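Local coordinates for DNA mismatch repair protein MLH3 (Saccharomyces cerevisiae S288C, PDB 6RMN), which works in DNA mismatch repair, correcting insertion-deletion loops as a component of the MutLbeta heterodimer, at residues 12-17 with 211-216. Numbering follows the deposited sequence.
Sequences SVLAKY and ILISKL
Leu14 reaches across to Ile213 and Leu216 with its two methyls parted, and these two methyls make the close contacts between 12-17 and 211-216. CD2 meets the methyl branch of the isoleucine, at 4.3 Å from Ile213 CG2. CD1 approaches the leucine methyl to methyl, 4.3 Å from Leu216 CD2. With chi1 of -56°, CG1 of Ile213 takes another branch position, leaving CG2 anti to the backbone N and turned to the incoming leucine. In Leu216 it is CG that lies anti (chi1 -172°), and together with a chi2 of 66° this brings CD2 to Leu14 CD1, while the other methyl of Leu216 lies farther off.

The packing is light: CA atoms of Leu14 and Ile213 stay 8.5 Å apart, and only 141 Å² is buried in all. All three residues are nevertheless buried, since other parts of the chain close around them: Ile30 and Pro222 touch Leu14, Ile28, Ile30 and Val46 touch Ile213, and Val46 and Pro222 touch Leu216.

No hydrogen bond crosses between the segments. The backbone bonds are local, with Tyr17 N bonding to Leu14 O at 3.2 Å, and Ser214 OG is held by Arg218 NH1. The Tyr17 ring leads away from 211-216 and sets its edge, in plane, against Val13 O.

Here helices 5-15 and 206-216 meet over the antiparallel sheet that includes strands 27-31 and 43-47, in the C-terminal part of this MutL-family protein. Leu216 also packs on Cys51 and Arg54 of helix 48-69, the helix that supplies zinc ligands His49 and Glu53 from the DQHA-type motif of MutL endonuclease domains.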
ATOM      1  N   SER B  12       4.027  12.537 -12.977  1.00107.57           N
ATOM      2  CA  SER B  12       4.787  12.602 -11.718  1.00106.76           C
ATOM      3  C   SER B  12       3.990  12.154 -10.461  1.00104.81           C
ATOM      4  O   SER B  12       4.616  11.695  -9.498  1.00104.07           O
ATOM      5  CB  SER B  12       5.398  13.989 -11.517  1.00113.37           C
ATOM      6  OG  SER B  12       4.461  15.039 -11.698  1.00122.73           O
ATOM      7  N   VAL B  13       2.627  12.259 -10.487  1.00 96.88           N
ATOM      8  CA  VAL B  13       1.716  11.854  -9.399  1.00 93.36           C
ATOM      9  C   VAL B  13       1.950  10.376  -9.018  1.00 90.71           C
ATOM     10  O   VAL B  13       2.531  10.132  -7.962  1.00 90.63           O
ATOM     11  CB  VAL B  13       0.221  12.197  -9.705  1.00 97.12           C
ATOM     12  CG1 VAL B  13      -0.750  11.419  -8.809  1.00 95.02           C
ATOM     13  CG2 VAL B  13      -0.033  13.695  -9.580  1.00 99.27           C
ATOM     14  N   LEU B  14       1.585   9.419  -9.911  1.00 81.63           N
ATOM     15  CA  LEU B  14       1.741   7.971  -9.742  1.00 77.85           C
ATOM     16  C   LEU B  14       3.173   7.529  -9.459  1.00 80.81           C
ATOM     17  O   LEU B  14       3.366   6.516  -8.777  1.00 80.74           O
ATOM     18  CB  LEU B  14       1.234   7.217 -10.981  1.00 76.53           C
ATOM     19  CG  LEU B  14       0.025   6.287 -10.830  1.00 78.84           C
ATOM     20  CD1 LEU B  14      -0.065   5.350 -12.007  1.00 78.02           C
ATOM     21  CD2 LEU B  14       0.088   5.459  -9.557  1.00 79.90           C
ATOM     22  N   ALA B  15       4.171   8.264  -9.995  1.00 76.63           N
ATOM     23  CA  ALA B  15       5.599   7.986  -9.817  1.00 77.07           C
ATOM     24  C   ALA B  15       6.032   8.081  -8.348  1.00 78.70           C
ATOM     25  O   ALA B  15       6.926   7.341  -7.930  1.00 79.22           O
ATOM     26  CB  ALA B  15       6.429   8.936 -10.666  1.00 80.30           C
ATOM     27  N   LYS B  16       5.374   8.968  -7.567  1.00 72.19           N
ATOM     28  CA  LYS B  16       5.615   9.190  -6.136  1.00 70.87           C
ATOM     29  C   LYS B  16       4.782   8.236  -5.239  1.00 67.99           C
ATOM     30  O   LYS B  16       4.634   8.518  -4.056  1.00 66.95           O
ATOM     31  CB  LYS B  16       5.246  10.645  -5.779  1.00 75.58           C
ATOM     32  CG  LYS B  16       6.146  11.729  -6.360  1.00 97.67           C
ATOM     33  CD  LYS B  16       5.415  13.076  -6.345  1.00110.42           C
ATOM     34  CE  LYS B  16       6.341  14.271  -6.302  1.00124.20           C
ATOM     35  NZ  LYS B  16       6.791  14.584  -4.917  1.00132.34           N
ATOM     36  N   TYR B  17       4.232   7.130  -5.791  1.00 61.02           N
ATOM     37  CA  TYR B  17       3.357   6.222  -5.048  1.00 58.12           C
ATOM     38  C   TYR B  17       3.904   4.828  -4.768  1.00 59.57           C
ATOM     39  O   TYR B  17       4.077   4.034  -5.707  1.00 60.99           O
ATOM     40  CB  TYR B  17       1.982   6.090  -5.741  1.00 58.24           C
ATOM     41  CG  TYR B  17       1.003   7.193  -5.394  1.00 60.20           C
ATOM     42  CD1 TYR B  17       1.061   8.427  -6.029  1.00 63.99           C
ATOM     43  CD2 TYR B  17       0.001   6.991  -4.450  1.00 59.41           C
ATOM     44  CE1 TYR B  17       0.177   9.450  -5.703  1.00 66.70           C
ATOM     45  CE2 TYR B  17      -0.900   8.000  -4.128  1.00 60.65           C
ATOM     46  CZ  TYR B  17      -0.803   9.233  -4.750  1.00 72.16           C
ATOM     47  OH  TYR B  17      -1.664  10.255  -4.425  1.00 76.24           O
ATOM     48  N   ILE B 211       4.740  -4.941  -8.897  1.00 32.76           N
ATOM     49  CA  ILE B 211       4.976  -5.083 -10.343  1.00 32.66           C
ATOM     50  C   ILE B 211       3.831  -4.440 -11.152  1.00 36.71           C
ATOM     51  O   ILE B 211       4.100  -3.686 -12.098  1.00 37.23           O
ATOM     52  CB  ILE B 211       5.195  -6.576 -10.729  1.00 35.45           C
ATOM     53  CG1 ILE B 211       6.543  -7.091 -10.206  1.00 36.26           C
ATOM     54  CG2 ILE B 211       5.064  -6.786 -12.241  1.00 35.49           C
ATOM     55  CD1 ILE B 211       6.583  -8.552  -9.878  1.00 41.48           C
ATOM     56  N   LEU B 212       2.567  -4.746 -10.777  1.00 31.01           N
ATOM     57  CA  LEU B 212       1.381  -4.197 -11.432  1.00 29.07           C
ATOM     58  C   LEU B 212       1.355  -2.667 -11.431  1.00 33.57           C
ATOM     59  O   LEU B 212       1.141  -2.082 -12.484  1.00 34.34           O
ATOM     60  CB  LEU B 212       0.081  -4.769 -10.828  1.00 27.76           C
ATOM     61  CG  LEU B 212      -0.359  -6.141 -11.329  1.00 32.22           C
ATOM     62  CD1 LEU B 212      -1.455  -6.700 -10.459  1.00 33.00           C
ATOM     63  CD2 LEU B 212      -0.848  -6.084 -12.767  1.00 33.38           C
ATOM     64  N   ILE B 213       1.595  -2.021 -10.272  1.00 29.98           N
ATOM     65  CA  ILE B 213       1.596  -0.553 -10.172  1.00 29.46           C
ATOM     66  C   ILE B 213       2.821   0.055 -10.886  1.00 32.49           C
ATOM     67  O   ILE B 213       2.681   1.095 -11.529  1.00 33.71           O
ATOM     68  CB  ILE B 213       1.411  -0.055  -8.705  1.00 32.61           C
ATOM     69  CG1 ILE B 213       0.123  -0.636  -8.062  1.00 32.10           C
ATOM     70  CG2 ILE B 213       1.437   1.496  -8.590  1.00 33.75           C
ATOM     71  CD1 ILE B 213      -1.275  -0.359  -8.801  1.00 35.07           C
ATOM     72  N   SER B 214       3.984  -0.609 -10.826  1.00 28.31           N
ATOM     73  CA  SER B 214       5.216  -0.180 -11.503  1.00 28.83           C
ATOM     74  C   SER B 214       4.981  -0.080 -13.018  1.00 35.48           C
ATOM     75  O   SER B 214       5.348   0.928 -13.639  1.00 37.98           O
ATOM     76  CB  SER B 214       6.351  -1.157 -11.218  1.00 29.86           C
ATOM     77  OG  SER B 214       7.540  -0.814 -11.909  1.00 34.27           O
ATOM     78  N   LYS B 215       4.359  -1.126 -13.598  1.00 29.97           N
ATOM     79  CA  LYS B 215       4.026  -1.202 -15.013  1.00 29.36           C
ATOM     80  C   LYS B 215       2.944  -0.166 -15.357  1.00 33.51           C
ATOM     81  O   LYS B 215       3.074   0.495 -16.380  1.00 34.72           O
ATOM     82  CB  LYS B 215       3.557  -2.614 -15.391  1.00 29.96           C
ATOM     83  CG  LYS B 215       4.663  -3.666 -15.431  1.00 33.12           C
ATOM     84  CD  LYS B 215       4.087  -5.056 -15.676  1.00 38.13           C
ATOM     85  CE  LYS B 215       5.150  -6.090 -15.928  1.00 52.46           C
ATOM     86  NZ  LYS B 215       4.619  -7.471 -15.762  1.00 65.95           N
ATOM     87  N   LEU B 216       1.911   0.003 -14.490  1.00 28.49           N
ATOM     88  CA  LEU B 216       0.842   0.978 -14.682  1.00 27.60           C
ATOM     89  C   LEU B 216       1.381   2.400 -14.785  1.00 37.22           C
ATOM     90  O   LEU B 216       0.988   3.129 -15.696  1.00 40.08           O
ATOM     91  CB  LEU B 216      -0.246   0.888 -13.598  1.00 25.71           C
ATOM     92  CG  LEU B 216      -1.508   1.766 -13.848  1.00 28.25           C
ATOM     93  CD1 LEU B 216      -2.299   1.302 -15.089  1.00 27.10           C
ATOM     94  CD2 LEU B 216      -2.394   1.846 -12.610  1.00 25.37           C
TER